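Local coordinates for protein pentafunctional AROM polypeptide (Schizosaccharomyces pombe, PDB 5SWV) that probably catalyses two successive steps of the shikimate pathway, dehydration of 3-dehydroquinate and reduction of 3-dehydroshikimate, as part of a five-activity polypeptide, at residues F14-Y19 / A38-V43; R21-L26 / I65-C70; P251-L256 / T282-E287; F257-K262 / E287-D292. One frame throughout, in Å; residues are numbered along the deposited sequence.

Interaction 1: F14-Y19 / A38-V43; sequences FLTLNY and AIEVRV
Leu-15 and Leu-17 carry the polar bonding between 14-19 and 38-43, each giving its N-H and its C=O to the partner strand. Leu-15 N donates to Ala-38 O (3.0 Å) and Leu-15 O accepts from Glu-40 N (2.7 Å); Leu-17 N then reaches Glu-40 O (2.8 Å), while Leu-17 O takes Arg-42 N in a nearly straight bond (3.0 Å). This alternating ladder is that of parallel strands, whose short segments are turned 23° against each other, in keeping with the twist of a barrel.

Side chains alternate between two faces. On one, Phe-14 and Glu-40 run at a slant to one another, ring and carboxylate planes 70° apart. Phe-14 CE1 packs against Glu-40 CB (3.6 Å), and Glu-40 OE1 comes in at the ring edge, where aromatic hydrogens suit an acceptor. The glutamate reaches there because its CG is anti to the backbone N (chi1 -173°) and the chain stays extended; OE1 also nears Thr-16 CG2 at 3.5 Å. Its other oxygen, OE2, is bonded to Thr-79, and Thr-16 OG1 to Gln-233 and Val-220 O, so these two buried oxygens have partners. On the other face, Leu-17 CB lies 3.8 Å from Ile-39 CG2, two branched aliphatic chains side by side.

The pair belongs to the (beta/alpha)8 barrel of type I dehydroquinases: strand 218-220 pairs with the other edge of 13-17, strand 76-79 with the other edge of 38-42, and helix 58-69 covers Val-41.

Interaction 2: R21-L26 / I65-C70; sequences RIEDAL and ISLLRC
Ile-22 and Leu-67 join a short, weakly bonded helix, 22-25, to helix 58-69 in the outer layer of the (beta/alpha)8 barrel. No hydrogen bond crosses between the segments, so the contact rests on aliphatic packing.

Ile-22 and Leu-68 are the buried members. Ile-22 CG2, placed anti to the backbone N, enters between two successive residues of the helix, 3.9 Å from Leu-67 CG and 4.0 Å from Leu-68 CB. Ile-22 and Leu-67 lie alongside with their tips pointing opposite ways, whereas Leu-68 runs nearly perpendicular to the isoleucine. A beta-branched residue suits this place because both branches take part: CG1 also approaches Leu-68 CB. Farther out, Leu-26 CD1 meets Leu-67 CD1 more loosely, at 4.3 Å.

The charged interactions lie at the margin and within one segment. Arg-21 holds Glu-23 side-on, NE to OE1 and NH2 to OE2, each 3.0 Å, both nitrogens approaching well out of the carboxylate plane. Gln-64 also bonds to Glu-23 OE1 and to the N of Ile-22, linking the short helix to the longer one. Bent at chi2 (90°), the glutamate brings its carboxylate carbon across the leucine, with Glu-23 CD 3.6 Å from the methyl Leu-67 CD2.

Interaction 3: P251-L256 / T282-E287; sequences PEKFFL and TYEAFE
Tyr-283 lays its ring beside the neighbouring strand, so that Phe-254 CB meets its CD2 at 3.6 Å and Leu-256 CB its CE1 at 3.9 Å. Between them, the carbonyl carbon of Phe-255 lies over one ring face, displaced toward the rim. The tyrosine leans across because its CG is anti to the backbone N (chi1 -170°). A large ring with a polar tip fits well here: the face covers backbone, while the hydroxyl bonds to Asn-307. His-270, from helix 266-277, stacks on the same ring.

On the opposite face of the sheet, Phe-255 CD1 touches Phe-286 CB (4.0 Å), and Val-297 packs against both phenylalanines.

Strands 253-257 and 282-285 are the two strands of a beta-alpha-beta unit, connected through helix 266-277, in the shikimate dehydrogenase substrate-binding domain; 282-285 forms the outer edge of its mixed sheet. Five parallel-strand bonds hold them, from Thr-282 N to Glu-252 O (3.2 Å) through Phe-254 N to Thr-282 O (2.8 Å) to Phe-286 N on Leu-256 O (3.0 Å), the last donor lying in the carbonyl plane.

Toward solvent, Glu-284 runs alongside Phe-255, its carboxylate 26° from the ring plane and OE2 3.4 Å from CE1. Lys-253 lies beside Thr-282, CG to OG1 4.0 Å, and sends its ammonium to a salt bridge with Asp-302.

Interaction 4: F257-K262 / E287-D292; sequences FGKPIK and ETDTVD
Glu-287 offers a flat carboxylate to segment 257-262, with Lys-259 CG over one face, 3.8 Å from Glu-287 OE2. At the margin of the group, OE1 accepts the N-H of Ile-261 (3.2 Å, 172° at the hydrogen) on its anti side, the donor standing 29° out of the plane. Extended beyond CB, the glutamate can span from its own loop to that backbone nitrogen.

The wider arrangement is a salt-bridge network between two loops at the ends of neighbouring parallel strands in the substrate-binding domain. Lys-259 NZ donates to Asp-289 OD1 at 2.8 Å, nearly in line with the C-O bond, and makes a long, weak ion pair with Glu-287 OE2 (3.6 Å). A long, flexible lysine suits an exposed site between two acids: its chain is straight until chi4 (80°), where the bend delivers the ammonium group. Each negative charge would be expected to favour the charged lysine.

Beneath, Ile-261, itself buried, packs CG1 on the aliphatic part of Glu-287 (CB, 3.8 Å). Gly-258 adopts backbone angles open to glycine, and its O lies 3.4 Å from Glu-287 CG; the peptide before Pro-260 is cis. The loops are also bridged by water 1, which accepts from Gly-258 N (3.0 Å) and donates to Thr-288 OG1 (2.7 Å), while that hydroxyl in turn donates to Thr-290 O.

How the interactions relate
Interactions 1 and 2 share the dehydroquinase barrel, and interactions 3 and 4 the shikimate dehydrogenase region on the other side of the chain's centre; the centres of 1 and 3 are about 35 Å apart. Interaction 1 is wholly buried, with backbone bonds deciding its register. Interaction 2 packs the helices that follow the two strands of interaction 1: Val-41 touches Ile-65 and Leu-68, and Tyr-19 touches Ala-25. Interaction 3 is again a parallel strand pair, but at a sheet edge, where several residues are exposed though Tyr-283 is buried. Interaction 4 continues from those strand ends into loops, sharing Glu-287, and there exposed charges and a water replace the ladder, while Ile-261 CD1 packs on Ala-285.

Interaction 1: F14-Y19 / A38-V43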
# COMPACT_ATOMS: atom_id res chain seq x y z
N PHE A 14 -11.11 -4.25 -2.33
CA PHE A 14 -10.39 -4.16 -3.59
C PHE A 14 -11.14 -3.33 -4.63
O PHE A 14 -12.37 -3.34 -4.68
CB PHE A 14 -10.05 -5.54 -4.15
CG PHE A 14 -11.22 -6.31 -4.68
CD1 PHE A 14 -11.63 -6.15 -6.00
CD2 PHE A 14 -11.87 -7.27 -3.89
CE1 PHE A 14 -12.70 -6.89 -6.51
CE2 PHE A 14 -12.94 -8.01 -4.39
CZ PHE A 14 -13.36 -7.81 -5.71
N LEU A 15 -10.35 -2.61 -5.43
CA LEU A 15 -10.86 -1.70 -6.45
C LEU A 15 -11.28 -2.47 -7.69
O LEU A 15 -10.53 -3.31 -8.17
CB LEU A 15 -9.79 -0.67 -6.84
CG LEU A 15 -10.28 0.46 -7.74
CD1 LEU A 15 -11.15 1.43 -6.95
CD2 LEU A 15 -9.13 1.20 -8.40
N THR A 16 -12.46 -2.16 -8.21
CA THR A 16 -12.93 -2.73 -9.48
C THR A 16 -12.50 -1.83 -10.64
O THR A 16 -13.25 -0.96 -11.08
CB THR A 16 -14.46 -2.91 -9.46
OG1 THR A 16 -15.10 -1.67 -9.14
CG2 THR A 16 -14.84 -3.96 -8.42
N LEU A 17 -11.27 -2.03 -11.12
CA LEU A 17 -10.70 -1.17 -12.16
C LEU A 17 -11.27 -1.53 -13.52
O LEU A 17 -11.02 -2.61 -14.05
CB LEU A 17 -9.18 -1.28 -12.18
CG LEU A 17 -8.45 -0.16 -12.88
CD1 LEU A 17 -8.66 1.16 -12.15
CD2 LEU A 17 -6.97 -0.51 -12.93
N ASN A 18 -12.05 -0.61 -14.08
CA ASN A 18 -12.86 -0.89 -15.25
C ASN A 18 -12.76 0.21 -16.30
O ASN A 18 -13.74 0.51 -17.00
CB ASN A 18 -14.30 -1.13 -14.82
CG ASN A 18 -14.94 0.08 -14.16
OD1 ASN A 18 -14.26 0.99 -13.70
ND2 ASN A 18 -16.27 0.08 -14.11
N TYR A 19 -11.57 0.79 -16.42
CA TYR A 19 -11.26 1.63 -17.56
C TYR A 19 -11.16 0.74 -18.79
O TYR A 19 -10.86 -0.44 -18.67
CB TYR A 19 -9.92 2.31 -17.37
CG TYR A 19 -9.88 3.44 -16.37
CD1 TYR A 19 -10.31 4.72 -16.73
CD2 TYR A 19 -9.35 3.26 -15.09
CE1 TYR A 19 -10.23 5.77 -15.84
CE2 TYR A 19 -9.28 4.31 -14.19
CZ TYR A 19 -9.72 5.57 -14.58
OH TYR A 19 -9.66 6.63 -13.71
N ALA A 38 -6.05 -4.48 -2.94
CA ALA A 38 -5.84 -5.12 -4.23
C ALA A 38 -6.62 -4.41 -5.34
O ALA A 38 -7.48 -3.57 -5.08
CB ALA A 38 -6.27 -6.57 -4.15
N ILE A 39 -6.33 -4.78 -6.59
CA ILE A 39 -6.96 -4.20 -7.76
C ILE A 39 -7.49 -5.33 -8.63
O ILE A 39 -6.75 -6.22 -9.05
CB ILE A 39 -5.95 -3.38 -8.58
CG1 ILE A 39 -5.31 -2.31 -7.71
CG2 ILE A 39 -6.60 -2.68 -9.76
CD1 ILE A 39 -4.23 -1.55 -8.44
N GLU A 40 -8.79 -5.30 -8.89
CA GLU A 40 -9.38 -6.15 -9.89
C GLU A 40 -9.28 -5.45 -11.22
O GLU A 40 -9.77 -4.33 -11.37
CB GLU A 40 -10.83 -6.42 -9.56
CG GLU A 40 -11.49 -7.44 -10.47
CD GLU A 40 -12.90 -7.78 -10.02
OE1 GLU A 40 -13.77 -6.88 -10.08
OE2 GLU A 40 -13.12 -8.95 -9.59
N VAL A 41 -8.64 -6.09 -12.19
CA VAL A 41 -8.70 -5.63 -13.55
C VAL A 41 -9.87 -6.36 -14.15
O VAL A 41 -9.85 -7.59 -14.27
CB VAL A 41 -7.43 -5.97 -14.34
CG1 VAL A 41 -7.59 -5.48 -15.78
CG2 VAL A 41 -6.20 -5.37 -13.68
N ARG A 42 -10.90 -5.60 -14.48
CA ARG A 42 -12.06 -6.13 -15.15
C ARG A 42 -11.70 -6.22 -16.62
O ARG A 42 -11.79 -5.23 -17.38
CB ARG A 42 -13.29 -5.24 -14.91
CG ARG A 42 -13.90 -5.44 -13.53
CD ARG A 42 -14.62 -6.78 -13.39
NE ARG A 42 -15.74 -6.93 -14.34
CZ ARG A 42 -17.01 -6.56 -14.13
NH1 ARG A 42 -17.42 -6.00 -12.99
NH2 ARG A 42 -17.90 -6.74 -15.09
N VAL A 43 -11.28 -7.42 -17.00
CA VAL A 43 -10.73 -7.69 -18.32
C VAL A 43 -11.84 -7.56 -19.37
O VAL A 43 -11.59 -7.11 -20.50
CB VAL A 43 -10.08 -9.09 -18.37
CG1 VAL A 43 -9.60 -9.43 -19.77
CG2 VAL A 43 -8.93 -9.18 -17.37

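Interaction 2: R21-L26 / I65-C70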
# COMPACT_ATOMS: atom_id res chain seq x y z
N ARG A 21 -8.72 1.21 -20.90
CA ARG A 21 -7.25 1.12 -21.06
C ARG A 21 -6.52 1.44 -19.75
O ARG A 21 -6.91 2.38 -19.05
CB ARG A 21 -6.78 2.12 -22.11
CG ARG A 21 -7.31 1.90 -23.52
CD ARG A 21 -6.66 0.68 -24.15
NE ARG A 21 -5.23 0.89 -24.41
CZ ARG A 21 -4.70 1.29 -25.57
NH1 ARG A 21 -5.45 1.54 -26.65
NH2 ARG A 21 -3.39 1.45 -25.64
N ILE A 22 -5.47 0.70 -19.43
CA ILE A 22 -4.69 0.98 -18.22
C ILE A 22 -4.00 2.36 -18.32
O ILE A 22 -3.83 3.04 -17.30
CB ILE A 22 -3.71 -0.18 -17.86
CG1 ILE A 22 -4.39 -1.21 -16.96
CG2 ILE A 22 -2.49 0.30 -17.06
CD1 ILE A 22 -5.56 -1.90 -17.58
N GLU A 23 -3.66 2.79 -19.53
CA GLU A 23 -3.11 4.13 -19.77
C GLU A 23 -4.01 5.22 -19.19
O GLU A 23 -3.51 6.22 -18.66
CB GLU A 23 -2.91 4.41 -21.27
CG GLU A 23 -1.79 3.62 -21.94
CD GLU A 23 -2.23 2.28 -22.53
OE1 GLU A 23 -3.33 1.76 -22.21
OE2 GLU A 23 -1.46 1.72 -23.32
N ASP A 24 -5.33 5.02 -19.28
CA ASP A 24 -6.33 5.96 -18.77
C ASP A 24 -6.32 6.03 -17.25
O ASP A 24 -6.70 7.03 -16.67
CB ASP A 24 -7.75 5.59 -19.25
CG ASP A 24 -7.87 5.49 -20.76
OD1 ASP A 24 -7.01 6.06 -21.47
OD2 ASP A 24 -8.82 4.84 -21.24
N ALA A 25 -5.92 4.93 -16.61
CA ALA A 25 -5.85 4.86 -15.16
C ALA A 25 -4.62 5.54 -14.57
O ALA A 25 -4.70 6.04 -13.44
CB ALA A 25 -5.87 3.41 -14.73
N LEU A 26 -3.52 5.56 -15.32
CA LEU A 26 -2.20 5.88 -14.76
C LEU A 26 -2.08 7.26 -14.13
O LEU A 26 -1.58 7.36 -13.03
CB LEU A 26 -1.09 5.69 -15.78
CG LEU A 26 -0.78 4.27 -16.27
CD1 LEU A 26 0.43 4.31 -17.20
CD2 LEU A 26 -0.58 3.28 -15.13
N ILE A 65 -1.66 -5.66 -18.37
CA ILE A 65 -1.39 -6.13 -17.02
C ILE A 65 -0.00 -5.73 -16.54
O ILE A 65 0.17 -5.33 -15.38
CB ILE A 65 -1.56 -7.67 -16.88
CG1 ILE A 65 -3.02 -8.10 -17.14
CG2 ILE A 65 -1.12 -8.17 -15.49
CD1 ILE A 65 -4.07 -7.35 -16.36
N SER A 66 1.00 -5.85 -17.41
CA SER A 66 2.36 -5.46 -17.02
C SER A 66 2.48 -3.95 -16.88
O SER A 66 3.11 -3.47 -15.95
CB SER A 66 3.45 -6.06 -17.94
OG SER A 66 3.09 -5.97 -19.29
N LEU A 67 1.84 -3.20 -17.78
CA LEU A 67 1.81 -1.73 -17.69
C LEU A 67 1.32 -1.26 -16.32
O LEU A 67 1.84 -0.29 -15.76
CB LEU A 67 0.95 -1.13 -18.82
CG LEU A 67 0.89 0.39 -18.98
CD1 LEU A 67 2.26 1.00 -19.23
CD2 LEU A 67 -0.06 0.77 -20.10
N LEU A 68 0.34 -1.97 -15.77
CA LEU A 68 -0.20 -1.66 -14.45
C LEU A 68 0.79 -2.06 -13.35
O LEU A 68 1.04 -1.27 -12.42
CB LEU A 68 -1.54 -2.38 -14.26
CG LEU A 68 -2.18 -2.35 -12.87
CD1 LEU A 68 -2.57 -0.93 -12.52
CD2 LEU A 68 -3.37 -3.29 -12.81
N ARG A 69 1.33 -3.27 -13.44
CA ARG A 69 2.35 -3.74 -12.49
C ARG A 69 3.58 -2.83 -12.34
O ARG A 69 4.22 -2.85 -11.31
CB ARG A 69 2.80 -5.16 -12.82
CG ARG A 69 1.84 -6.24 -12.36
CD ARG A 69 2.64 -7.40 -11.80
NE ARG A 69 1.84 -8.55 -11.36
CZ ARG A 69 1.22 -8.68 -10.18
NH1 ARG A 69 1.22 -7.71 -9.26
NH2 ARG A 69 0.56 -9.81 -9.93
N CYS A 70 3.91 -2.07 -13.38
CA CYS A 70 4.96 -1.05 -13.31
C CYS A 70 4.53 0.25 -12.61
O CYS A 70 5.37 1.12 -12.39
CB CYS A 70 5.52 -0.72 -14.72
SG CYS A 70 6.60 -2.02 -15.39

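Interaction 3: P251-L256 / T282-E287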
# COMPACT_ATOMS: atom_id res chain seq x y z
N PRO A 251 -15.04 5.40 16.76
CA PRO A 251 -14.13 6.53 16.85
C PRO A 251 -12.97 6.28 17.77
O PRO A 251 -13.15 5.71 18.84
CB PRO A 251 -14.99 7.64 17.46
CG PRO A 251 -16.37 7.30 17.06
CD PRO A 251 -16.44 5.81 17.01
N GLU A 252 -11.82 6.80 17.39
CA GLU A 252 -10.56 6.52 18.05
C GLU A 252 -9.78 7.82 18.17
O GLU A 252 -9.86 8.70 17.29
CB GLU A 252 -9.77 5.44 17.29
CG GLU A 252 -10.14 4.01 17.69
CD GLU A 252 -9.68 2.94 16.70
OE1 GLU A 252 -8.50 2.94 16.29
OE2 GLU A 252 -10.50 2.08 16.31
N LYS A 253 -9.07 7.95 19.29
CA LYS A 253 -8.24 9.11 19.55
C LYS A 253 -6.77 8.77 19.26
O LYS A 253 -6.23 7.81 19.80
CB LYS A 253 -8.38 9.54 21.00
CG LYS A 253 -9.79 9.92 21.39
CD LYS A 253 -9.81 11.17 22.25
CE LYS A 253 -11.21 11.49 22.76
NZ LYS A 253 -11.52 10.67 23.97
N PHE A 254 -6.16 9.57 18.38
CA PHE A 254 -4.74 9.47 18.04
C PHE A 254 -3.99 10.68 18.58
O PHE A 254 -4.57 11.74 18.80
CB PHE A 254 -4.56 9.35 16.52
CG PHE A 254 -5.06 8.04 15.97
CD1 PHE A 254 -6.38 7.89 15.58
CD2 PHE A 254 -4.21 6.95 15.85
CE1 PHE A 254 -6.85 6.66 15.10
CE2 PHE A 254 -4.66 5.74 15.34
CZ PHE A 254 -5.98 5.59 14.98
N PHE A 255 -2.69 10.50 18.81
CA PHE A 255 -1.89 11.49 19.52
C PHE A 255 -0.47 11.63 18.96
O PHE A 255 -0.03 10.82 18.17
CB PHE A 255 -1.84 11.13 21.01
CG PHE A 255 -3.17 11.17 21.69
CD1 PHE A 255 -3.66 12.35 22.22
CD2 PHE A 255 -3.95 10.03 21.80
CE1 PHE A 255 -4.91 12.40 22.84
CE2 PHE A 255 -5.20 10.06 22.42
CZ PHE A 255 -5.67 11.25 22.95
N LEU A 256 0.19 12.71 19.35
CA LEU A 256 1.61 12.91 19.11
C LEU A 256 2.26 13.20 20.46
O LEU A 256 1.83 14.11 21.15
CB LEU A 256 1.84 14.09 18.17
CG LEU A 256 3.31 14.48 17.87
CD1 LEU A 256 4.08 13.33 17.24
CD2 LEU A 256 3.39 15.72 16.99
N THR A 282 -9.91 11.44 15.67
CA THR A 282 -9.23 12.71 15.94
C THR A 282 -7.74 12.46 16.16
O THR A 282 -7.37 11.37 16.57
CB THR A 282 -9.81 13.40 17.18
OG1 THR A 282 -9.79 12.49 18.29
CG2 THR A 282 -11.23 13.84 16.91
N TYR A 283 -6.91 13.48 15.90
CA TYR A 283 -5.46 13.44 16.19
C TYR A 283 -5.03 14.72 16.88
O TYR A 283 -5.31 15.81 16.39
CB TYR A 283 -4.67 13.25 14.89
CG TYR A 283 -3.16 12.94 14.98
CD1 TYR A 283 -2.23 13.89 15.40
CD2 TYR A 283 -2.67 11.70 14.57
CE1 TYR A 283 -0.87 13.60 15.44
CE2 TYR A 283 -1.31 11.41 14.59
CZ TYR A 283 -0.41 12.36 15.03
OH TYR A 283 0.92 12.05 15.04
N GLU A 284 -4.34 14.59 18.01
CA GLU A 284 -3.98 15.73 18.87
C GLU A 284 -2.53 15.69 19.33
O GLU A 284 -2.04 14.67 19.83
CB GLU A 284 -4.84 15.73 20.14
CG GLU A 284 -6.30 16.06 19.92
CD GLU A 284 -7.22 15.42 20.95
OE1 GLU A 284 -7.95 16.20 21.61
OE2 GLU A 284 -7.23 14.16 21.09
N ALA A 285 -1.85 16.82 19.23
CA ALA A 285 -0.64 17.03 20.01
C ALA A 285 -0.93 16.86 21.52
O ALA A 285 -1.93 17.36 22.02
CB ALA A 285 -0.07 18.41 19.73
N PHE A 286 -0.08 16.11 22.21
CA PHE A 286 -0.18 15.93 23.66
C PHE A 286 1.22 16.05 24.26
O PHE A 286 1.89 15.05 24.57
CB PHE A 286 -0.83 14.59 24.00
CG PHE A 286 -1.23 14.47 25.44
CD1 PHE A 286 -2.44 15.02 25.89
CD2 PHE A 286 -0.42 13.82 26.36
CE1 PHE A 286 -2.82 14.92 27.22
CE2 PHE A 286 -0.79 13.72 27.69
CZ PHE A 286 -1.98 14.27 28.13
N GLU A 287 1.66 17.30 24.41
CA GLU A 287 2.99 17.63 24.89
C GLU A 287 3.13 17.28 26.37
O GLU A 287 2.25 17.60 27.15
CB GLU A 287 3.26 19.11 24.68
CG GLU A 287 4.74 19.45 24.71
CD GLU A 287 4.99 20.93 24.49
OE1 GLU A 287 5.00 21.38 23.32
OE2 GLU A 287 5.21 21.61 25.51

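Interaction 4: F257-K262 / E287-D292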
# COMPACT_ATOMS: atom_id res chain seq x y z
N PHE A 257 3.27 12.42 20.84
CA PHE A 257 4.02 12.65 22.05
C PHE A 257 5.37 13.26 21.69
O PHE A 257 5.96 12.90 20.66
CB PHE A 257 4.26 11.35 22.78
CG PHE A 257 3.01 10.58 23.09
CD1 PHE A 257 1.86 11.20 23.56
CD2 PHE A 257 3.01 9.18 22.98
CE1 PHE A 257 0.73 10.46 23.87
CE2 PHE A 257 1.89 8.44 23.30
CZ PHE A 257 0.74 9.07 23.74
N GLY A 258 5.87 14.13 22.55
CA GLY A 258 7.16 14.80 22.35
C GLY A 258 7.16 16.19 22.94
O GLY A 258 6.18 16.60 23.58
N LYS A 259 8.24 16.93 22.72
CA LYS A 259 8.42 18.28 23.26
C LYS A 259 9.63 18.97 22.64
O LYS A 259 10.74 18.45 22.73
CB LYS A 259 8.61 18.21 24.78
CG LYS A 259 8.45 19.54 25.49
CD LYS A 259 8.87 19.42 26.96
CE LYS A 259 8.99 20.76 27.66
NZ LYS A 259 7.65 21.25 28.07
N PRO A 260 9.45 20.14 21.99
CA PRO A 260 8.21 20.87 21.69
C PRO A 260 7.45 20.28 20.48
O PRO A 260 8.07 19.85 19.52
CB PRO A 260 8.70 22.29 21.38
CG PRO A 260 10.08 22.09 20.84
CD PRO A 260 10.65 20.87 21.53
N ILE A 261 6.12 20.27 20.55
CA ILE A 261 5.27 19.83 19.44
C ILE A 261 4.19 20.85 19.03
O ILE A 261 3.59 20.70 17.98
CB ILE A 261 4.67 18.43 19.70
CG1 ILE A 261 3.87 18.40 21.00
CG2 ILE A 261 5.79 17.40 19.78
CD1 ILE A 261 3.25 17.06 21.29
N LYS A 262 3.95 21.86 19.86
CA LYS A 262 3.29 23.11 19.49
C LYS A 262 3.05 23.26 17.98
O LYS A 262 1.91 23.29 17.55
CB LYS A 262 4.17 24.27 20.03
CG LYS A 262 3.66 25.72 19.84
CD LYS A 262 4.68 26.75 20.40
CE LYS A 262 4.44 28.20 19.96
NZ LYS A 262 3.59 29.04 20.86
N GLU A 287 1.66 17.30 24.41
CA GLU A 287 2.99 17.63 24.89
C GLU A 287 3.13 17.28 26.37
O GLU A 287 2.25 17.60 27.15
CB GLU A 287 3.26 19.11 24.68
CG GLU A 287 4.74 19.45 24.71
CD GLU A 287 4.99 20.93 24.49
OE1 GLU A 287 5.00 21.38 23.32
OE2 GLU A 287 5.21 21.61 25.51
N THR A 288 4.21 16.61 26.76
CA THR A 288 4.45 16.34 28.17
C THR A 288 5.90 16.57 28.58
O THR A 288 6.81 16.47 27.76
CB THR A 288 4.08 14.91 28.56
OG1 THR A 288 4.91 13.98 27.85
CG2 THR A 288 2.60 14.64 28.29
N ASP A 289 6.07 16.86 29.87
CA ASP A 289 7.38 17.19 30.46
C ASP A 289 8.22 15.95 30.73
O ASP A 289 9.45 15.99 30.61
CB ASP A 289 7.19 17.99 31.76
CG ASP A 289 6.74 19.43 31.51
OD1 ASP A 289 7.01 19.99 30.43
OD2 ASP A 289 6.13 20.02 32.42
N THR A 290 7.55 14.87 31.12
CA THR A 290 8.16 13.56 31.21
C THR A 290 7.48 12.63 30.22
O THR A 290 6.38 12.88 29.75
CB THR A 290 8.09 12.95 32.64
OG1 THR A 290 6.77 12.45 32.92
CG2 THR A 290 8.48 13.98 33.70
N VAL A 291 8.17 11.53 29.92
CA VAL A 291 7.60 10.44 29.13
C VAL A 291 6.54 9.64 29.90
O VAL A 291 5.69 9.00 29.29
CB VAL A 291 8.72 9.49 28.64
CG1 VAL A 291 9.24 8.61 29.78
CG2 VAL A 291 8.23 8.64 27.47
N ASP A 292 6.60 9.67 31.23
CA ASP A 292 5.74 8.79 32.04
C ASP A 292 4.30 9.23 32.08
O ASP A 292 3.42 8.43 32.34
CB ASP A 292 6.29 8.68 33.45
CG ASP A 292 7.63 8.02 33.46
OD1 ASP A 292 7.65 6.77 33.30
OD2 ASP A 292 8.65 8.75 33.56
O HOH W 1 4.40 13.87 25.17